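Local coordinates for multiheme cytochrome cf (Carboxydothermus ferrireducens DSM 11255, PDB 6QVM), which probably passes electrons through its eleven c-type hemes to insoluble extracellular Fe(III) while inserted in the S-layer of the cell envelope, at residues A[278-283]-A[292-297]; A[287-292]-A[304-309]. All coordinates share one frame; numbering follows the deposited sequence.

Contact 1: A[278-283]-A[292-297]; sequences TELLFV and YAFDKA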
loop_
_atom_site.group_PDB
_atom_site.type_symbol
_atom_site.label_atom_id
_atom_site.label_comp_id
_atom_site.label_asym_id
_atom_site.label_seq_id
_atom_site.Cartn_x
_atom_site.Cartn_y
_atom_site.Cartn_z
ATOM N N THR A 278 -6.521 3.318 19.185
ATOM C CA THR A 278 -7.128 3.498 20.499
ATOM C C THR A 278 -6.204 4.126 21.535
ATOM O O THR A 278 -6.701 4.609 22.557
ATOM C CB THR A 278 -7.639 2.159 21.049
ATOM O OG1 THR A 278 -6.558 1.221 21.062
ATOM C CG2 THR A 278 -8.781 1.618 20.201
ATOM N N GLU A 279 -4.893 4.152 21.309
ATOM C CA GLU A 279 -3.995 4.529 22.387
ATOM C C GLU A 279 -2.761 5.230 21.839
ATOM O O GLU A 279 -2.353 5.007 20.696
ATOM C CB GLU A 279 -3.590 3.298 23.202
ATOM C CG GLU A 279 -3.037 3.619 24.573
ATOM C CD GLU A 279 -2.942 2.392 25.456
ATOM O OE1 GLU A 279 -2.338 1.386 25.017
ATOM O OE2 GLU A 279 -3.499 2.428 26.577
ATOM N N LEU A 280 -2.182 6.087 22.676
ATOM C CA LEU A 280 -0.918 6.756 22.407
ATOM C C LEU A 280 0.129 6.267 23.398
ATOM O O LEU A 280 -0.125 6.236 24.607
ATOM C CB LEU A 280 -1.072 8.274 22.521
ATOM C CG LEU A 280 -2.024 8.960 21.541
ATOM C CD1 LEU A 280 -1.961 10.467 21.725
ATOM C CD2 LEU A 280 -1.688 8.584 20.106
ATOM N N LEU A 281 1.293 5.885 22.885
ATOM C CA LEU A 281 2.471 5.620 23.695
ATOM C C LEU A 281 3.485 6.729 23.454
ATOM O O LEU A 281 3.491 7.365 22.396
ATOM C CB LEU A 281 3.084 4.258 23.362
ATOM C CG LEU A 281 2.235 3.013 23.627
ATOM C CD1 LEU A 281 3.050 1.764 23.325
ATOM C CD2 LEU A 281 1.714 2.976 25.056
ATOM N N PHE A 282 4.341 6.965 24.441
ATOM C CA PHE A 282 5.248 8.100 24.413
ATOM C C PHE A 282 6.681 7.630 24.612
ATOM O O PHE A 282 6.956 6.762 25.444
ATOM C CB PHE A 282 4.840 9.136 25.466
ATOM C CG PHE A 282 3.490 9.753 25.199
ATOM C CD1 PHE A 282 2.329 9.099 25.581
ATOM C CD2 PHE A 282 3.380 10.962 24.528
ATOM C CE1 PHE A 282 1.090 9.646 25.324
ATOM C CE2 PHE A 282 2.137 11.513 24.262
ATOM C CZ PHE A 282 0.991 10.854 24.664
ATOM N N VAL A 283 7.585 8.214 23.831
ATOM C CA VAL A 283 8.971 7.776 23.736
ATOM C C VAL A 283 9.865 8.917 24.202
ATOM O O VAL A 283 9.839 10.012 23.626
ATOM C CB VAL A 283 9.319 7.347 22.302
ATOM C CG1 VAL A 283 10.806 7.070 22.172
ATOM C CG2 VAL A 283 8.502 6.117 21.908
ATOM N N TYR A 292 3.217 6.896 31.401
ATOM C CA TYR A 292 1.809 7.043 31.053
ATOM C C TYR A 292 1.582 6.787 29.569
ATOM O O TYR A 292 2.441 7.069 28.731
ATOM C CB TYR A 292 1.272 8.441 31.384
ATOM C CG TYR A 292 1.121 8.757 32.851
ATOM C CD1 TYR A 292 0.716 7.790 33.765
ATOM C CD2 TYR A 292 1.369 10.039 33.319
ATOM C CE1 TYR A 292 0.573 8.096 35.108
ATOM C CE2 TYR A 292 1.228 10.355 34.652
ATOM C CZ TYR A 292 0.829 9.383 35.545
ATOM O OH TYR A 292 0.691 9.704 36.878
ATOM N N ALA A 293 0.407 6.249 29.260
ATOM C CA ALA A 293 -0.145 6.254 27.918
ATOM C C ALA A 293 -1.382 7.144 27.910
ATOM O O ALA A 293 -1.935 7.472 28.962
ATOM C CB ALA A 293 -0.498 4.834 27.459
ATOM N N PHE A 294 -1.812 7.545 26.719
ATOM C CA PHE A 294 -3.023 8.341 26.567
ATOM C C PHE A 294 -4.105 7.464 25.957
ATOM O O PHE A 294 -3.941 6.950 24.846
ATOM C CB PHE A 294 -2.785 9.579 25.705
ATOM C CG PHE A 294 -3.902 10.581 25.771
ATOM C CD1 PHE A 294 -4.939 10.547 24.857
ATOM C CD2 PHE A 294 -3.917 11.553 26.756
ATOM C CE1 PHE A 294 -5.972 11.465 24.920
ATOM C CE2 PHE A 294 -4.949 12.471 26.830
ATOM C CZ PHE A 294 -5.978 12.428 25.910
ATOM N N ASP A 295 -5.204 7.291 26.685
ATOM C CA ASP A 295 -6.345 6.517 26.209
ATOM C C ASP A 295 -7.286 7.444 25.445
ATOM O O ASP A 295 -7.836 8.384 26.024
ATOM C CB ASP A 295 -7.055 5.849 27.386
ATOM C CG ASP A 295 -8.160 4.907 26.948
ATOM O OD1 ASP A 295 -9.217 5.394 26.490
ATOM O OD2 ASP A 295 -7.971 3.676 27.059
ATOM N N LYS A 296 -7.485 7.172 24.151
ATOM C CA LYS A 296 -8.264 8.084 23.319
ATOM C C LYS A 296 -9.747 8.058 23.665
ATOM O O LYS A 296 -10.424 9.083 23.527
ATOM C CB LYS A 296 -8.058 7.751 21.839
ATOM C CG LYS A 296 -6.647 8.023 21.338
ATOM C CD LYS A 296 -6.482 7.702 19.863
ATOM C CE LYS A 296 -5.133 8.188 19.362
ATOM N NZ LYS A 296 -4.884 7.819 17.943
ATOM N N ALA A 297 -10.270 6.916 24.117
ATOM C CA ALA A 297 -11.705 6.813 24.348
ATOM C C ALA A 297 -12.122 7.595 25.586
ATOM O O ALA A 297 -13.097 8.353 25.542
ATOM C CB ALA A 297 -12.122 5.350 24.455
HETATM O O HOH W 1 -9.076 4.411 23.833
HETATM O O HOH W 2 3.927 5.620 26.977
#
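Leu-280 turns CG away from its carbonyl carbon (chi1 -63°) while Phe-294, across the strand pair, sets CG opposite its backbone N (chi1 -167°); the side chains run alongside each other, with Leu-280 CB 3.8 Å from Phe-294 CB. Phe-282 stands beside them on the same face, and its CE1 reaches Phe-294 CB at 3.9 Å, while the backbone N of Phe-294 sits at the edge of the Phe-282 ring. The backbones beneath are antiparallel, and Leu-280 and Phe-294 form a hydrogen-bonded pair: Leu-280 N to Phe-294 O is 2.9 Å, and Phe-294 N to Leu-280 O is 3.0 Å. Lys-296 N adds a bond to Thr-278 O at 3.1 Å. From there the extended lysine chain crosses Leu-280 at about a right angle, CE lying 3.5 Å from CD2 of that leucine, and its NZ bonds Asn-275 and Ser-276. On the other face, Ala-293 CB meets Leu-281 CD2 at 3.8 Å. A water accepting from Phe-282 N probably also bonds Tyr-292 O where the strands part. This beta hairpin supplies the third and fourth strands of a five-stranded antiparallel sheet: strand 270-275 flanks 279-284, and Trp-301 of strand 300-303, flanking 292-295, meets both phenylalanine rings.

Contact 2: A[287-292]-A[304-309]; sequences YKYMPY and DSHTQN. With HEC (heme c), chain H.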
loop_
_atom_site.group_PDB
_atom_site.type_symbol
_atom_site.label_atom_id
_atom_site.label_comp_id
_atom_site.label_asym_id
_atom_site.label_seq_id
_atom_site.Cartn_x
_atom_site.Cartn_y
_atom_site.Cartn_z
ATOM N N TYR A 287 14.767 7.268 24.273
ATOM C CA TYR A 287 14.065 6.287 23.446
ATOM C C TYR A 287 13.394 5.180 24.244
ATOM O O TYR A 287 13.018 4.147 23.660
ATOM C CB TYR A 287 14.986 5.664 22.390
ATOM C CG TYR A 287 15.500 6.672 21.401
ATOM C CD1 TYR A 287 14.749 7.023 20.289
ATOM C CD2 TYR A 287 16.730 7.283 21.588
ATOM C CE1 TYR A 287 15.215 7.946 19.379
ATOM C CE2 TYR A 287 17.206 8.215 20.688
ATOM C CZ TYR A 287 16.441 8.542 19.585
ATOM O OH TYR A 287 16.895 9.467 18.680
ATOM N N LYS A 288 13.220 5.356 25.548
ATOM C CA LYS A 288 12.484 4.396 26.351
ATOM C C LYS A 288 11.059 4.882 26.552
ATOM O O LYS A 288 10.797 6.086 26.584
ATOM C CB LYS A 288 13.147 4.170 27.708
ATOM C CG LYS A 288 14.573 3.676 27.622
ATOM C CD LYS A 288 14.998 2.899 28.852
ATOM C CE LYS A 288 16.480 2.553 28.771
ATOM N NZ LYS A 288 16.828 1.396 29.645
ATOM N N TYR A 289 10.138 3.934 26.690
ATOM C CA TYR A 289 8.747 4.297 26.885
ATOM C C TYR A 289 8.559 4.980 28.236
ATOM O O TYR A 289 9.365 4.837 29.159
ATOM C CB TYR A 289 7.855 3.065 26.766
ATOM C CG TYR A 289 7.743 2.561 25.345
ATOM C CD1 TYR A 289 6.987 3.247 24.407
ATOM C CD2 TYR A 289 8.404 1.409 24.938
ATOM C CE1 TYR A 289 6.879 2.797 23.110
ATOM C CE2 TYR A 289 8.305 0.953 23.639
ATOM C CZ TYR A 289 7.538 1.651 22.735
ATOM O OH TYR A 289 7.438 1.209 21.444
ATOM N N MET A 290 7.483 5.741 28.333
ATOM C CA MET A 290 7.192 6.621 29.451
ATOM C C MET A 290 6.134 6.011 30.361
ATOM O O MET A 290 5.415 5.089 29.964
ATOM C CB MET A 290 6.725 7.982 28.929
ATOM C CG MET A 290 7.668 8.591 27.902
ATOM S SD MET A 290 8.674 9.918 28.579
ATOM C CE MET A 290 8.607 11.060 27.217
ATOM N N PRO A 291 6.023 6.485 31.605
ATOM C CA PRO A 291 5.122 5.823 32.564
ATOM C C PRO A 291 3.635 5.952 32.248
ATOM O O PRO A 291 2.848 5.170 32.795
ATOM C CB PRO A 291 5.469 6.507 33.897
ATOM C CG PRO A 291 6.082 7.812 33.516
ATOM C CD PRO A 291 6.847 7.518 32.258
ATOM N N TYR A 292 3.217 6.896 31.401
ATOM C CA TYR A 292 1.809 7.043 31.053
ATOM C C TYR A 292 1.582 6.787 29.569
ATOM O O TYR A 292 2.441 7.069 28.731
ATOM C CB TYR A 292 1.272 8.441 31.384
ATOM C CG TYR A 292 1.121 8.757 32.851
ATOM C CD1 TYR A 292 0.716 7.790 33.765
ATOM C CD2 TYR A 292 1.369 10.039 33.319
ATOM C CE1 TYR A 292 0.573 8.096 35.108
ATOM C CE2 TYR A 292 1.228 10.355 34.652
ATOM C CZ TYR A 292 0.829 9.383 35.545
ATOM O OH TYR A 292 0.691 9.704 36.878
ATOM N N ASP A 304 1.087 2.997 32.279
ATOM C CA ASP A 304 1.567 2.054 31.280
ATOM C C ASP A 304 2.903 1.481 31.721
ATOM O O ASP A 304 3.768 2.212 32.212
ATOM C CB ASP A 304 1.703 2.718 29.906
ATOM C CG ASP A 304 1.793 1.709 28.779
ATOM O OD1 ASP A 304 0.736 1.196 28.358
ATOM O OD2 ASP A 304 2.920 1.418 28.326
ATOM N N SER A 305 3.071 0.174 31.520
ATOM C CA SER A 305 4.214 -0.565 32.033
ATOM C C SER A 305 5.234 -0.909 30.956
ATOM O O SER A 305 6.085 -1.774 31.181
ATOM C CB SER A 305 3.740 -1.836 32.736
ATOM O OG SER A 305 2.884 -2.585 31.891
ATOM N N HIS A 306 5.171 -0.255 29.798
ATOM C CA HIS A 306 6.223 -0.408 28.802
ATOM C C HIS A 306 7.493 0.285 29.284
ATOM O O HIS A 306 7.456 1.442 29.714
ATOM C CB HIS A 306 5.785 0.168 27.456
ATOM C CG HIS A 306 4.892 -0.738 26.663
ATOM N ND1 HIS A 306 3.536 -0.526 26.537
ATOM C CD2 HIS A 306 5.165 -1.855 25.948
ATOM C CE1 HIS A 306 3.011 -1.475 25.781
ATOM N NE2 HIS A 306 3.978 -2.296 25.411
ATOM N N THR A 307 8.621 -0.423 29.209
ATOM C CA THR A 307 9.911 0.159 29.539
ATOM C C THR A 307 10.980 -0.137 28.499
ATOM O O THR A 307 12.138 0.247 28.703
ATOM C CB THR A 307 10.403 -0.329 30.912
ATOM O OG1 THR A 307 10.408 -1.764 30.944
ATOM C CG2 THR A 307 9.523 0.210 32.038
ATOM N N GLN A 308 10.628 -0.795 27.396
ATOM C CA GLN A 308 11.604 -1.134 26.370
ATOM C C GLN A 308 12.189 0.124 25.733
ATOM O O GLN A 308 11.643 1.226 25.835
ATOM C CB GLN A 308 10.978 -2.011 25.280
ATOM C CG GLN A 308 10.315 -3.288 25.772
ATOM C CD GLN A 308 8.860 -3.088 26.147
ATOM O OE1 GLN A 308 8.478 -2.038 26.663
ATOM N NE2 GLN A 308 8.040 -4.098 25.884
ATOM N N ASN A 309 13.336 -0.058 25.080
ATOM C CA ASN A 309 13.888 0.954 24.189
ATOM C C ASN A 309 13.168 0.825 22.853
ATOM O O ASN A 309 13.303 -0.190 22.161
ATOM C CB ASN A 309 15.398 0.783 24.041
ATOM C CG ASN A 309 16.045 1.906 23.234
ATOM O OD1 ASN A 309 15.511 2.346 22.212
ATOM N ND2 ASN A 309 17.204 2.365 23.691
HETATM FE FE HEC H . 4.105 -3.110 17.180
HETATM C CHA HEC H . 0.765 -2.685 16.361
HETATM C CHB HEC H . 3.607 -1.211 20.008
HETATM C CHC HEC H . 7.353 -3.728 18.160
HETATM C CHD HEC H . 4.727 -4.623 14.182
HETATM N NA HEC H . 2.490 -2.133 18.027
HETATM C C1A HEC H . 1.213 -2.060 17.504
HETATM C C2A HEC H . 0.412 -1.231 18.381
HETATM C C3A HEC H . 1.190 -0.823 19.391
HETATM C C4A HEC H . 2.513 -1.383 19.188
HETATM C CMA HEC H . 0.751 0.090 20.554
HETATM C CAA HEC H . -1.084 -0.903 18.178
HETATM C CBA HEC H . -1.885 -2.061 18.778
HETATM C CGA HEC H . -3.364 -1.776 18.725
HETATM O O1A HEC H . -3.910 -1.536 17.612
HETATM O O2A HEC H . -3.999 -1.813 19.812
HETATM N NB HEC H . 5.280 -2.547 18.762
HETATM C C1B HEC H . 4.830 -1.842 19.866
HETATM C C2B HEC H . 5.884 -1.865 20.859
HETATM C C3B HEC H . 6.927 -2.558 20.354
HETATM C C4B HEC H . 6.561 -2.998 19.021
HETATM C CMB HEC H . 5.779 -1.174 22.236
HETATM C CAB HEC H . 8.291 -2.853 21.026
HETATM C CBB HEC H . 8.126 -3.671 22.328
HETATM N NC HEC H . 5.740 -3.982 16.319
HETATM C C1C HEC H . 6.979 -4.164 16.905
HETATM C C2C HEC H . 7.812 -4.920 15.989
HETATM C C3C HEC H . 7.086 -5.173 14.883
HETATM C C4C HEC H . 5.773 -4.583 15.078
HETATM C CMC HEC H . 9.278 -5.321 16.259
HETATM C CAC HEC H . 7.523 -5.923 13.600
HETATM C CBC HEC H . 7.824 -7.403 13.911
HETATM N ND HEC H . 2.933 -3.552 15.528
HETATM C C1D HEC H . 3.421 -4.242 14.423
HETATM C C2D HEC H . 2.321 -4.516 13.536
HETATM C C3D HEC H . 1.076 -3.912 14.209
HETATM C C4D HEC H . 1.557 -3.336 15.441
HETATM C CMD HEC H . 2.449 -5.255 12.190
HETATM C CAD HEC H . -0.388 -3.906 13.709
HETATM C CBD HEC H . -0.864 -5.335 13.440
HETATM C CGD HEC H . -1.186 -6.033 14.735
HETATM O O1D HEC H . -1.317 -5.330 15.762
HETATM O O2D HEC H . -1.312 -7.282 14.747
HETATM O O HOH W 3 4.778 3.306 28.237
#
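Tyr-289 and Gln-308 join two loops that run in opposite directions, through a bond from Tyr-289 N to Gln-308 O (3.2 Å); further on, Asp-304 N reaches Pro-291 O at 2.8 Å. A chi1 of -72° swings the Tyr-289 ring to the side of its own N, and the side chain runs alongside His-306, their CB atoms 3.6 Å apart. The rings make an edge-to-face pair, the edge of His-306 toward the tyrosine face, with planes at 50°. Asp-304 OD2 fixes the rotation of the imidazole: its syn lone pair takes His-306 ND1 at 2.7 Å, close to the ring plane. The same oxygen accepts His-306 N from above the carboxylate plane, closing an Asx turn, and a water in reach of it and Met-290 O probably links them. At the far end Asn-309 OD1 comes within 3.4 Å of Tyr-287 CB and bonds Val-312 N, which makes Asn-309 the N-cap of helix 310-313. Tyr-289 OH lies 3.0 Å from heme methyl CMB, His-306 NE2 3.8 Å from it, and Gln-308 NE2 approaches CBB. The arrangement is one wall of a heme c pocket, built from two loops that cradle a pyrrole edge of the macrocycle.

In the fold
The centres of contacts 1 and 2 are 11 Å apart, and their segments alternate along the chain: 278-283, 287-292, 292-297, 304-309. Tyr-292 belongs to both, ending the connection of the hairpin and beginning its second strand. Contact 1 is thus the body of the hairpin within the five-stranded antiparallel sheet, while contact 2 ties the hairpin's connecting loop to the loop that follows edge strand 300-303. They also touch directly, Phe-282 O lying 3.1 Å from Met-290 CG and Leu-281 CD2 lying 3.8 Å from Asp-304 OD2. Leu-281 from the sheet and Tyr-289, His-306 and Gln-308 from the loops line the same heme c pocket, so strand and loops pack against one electron-carrying heme.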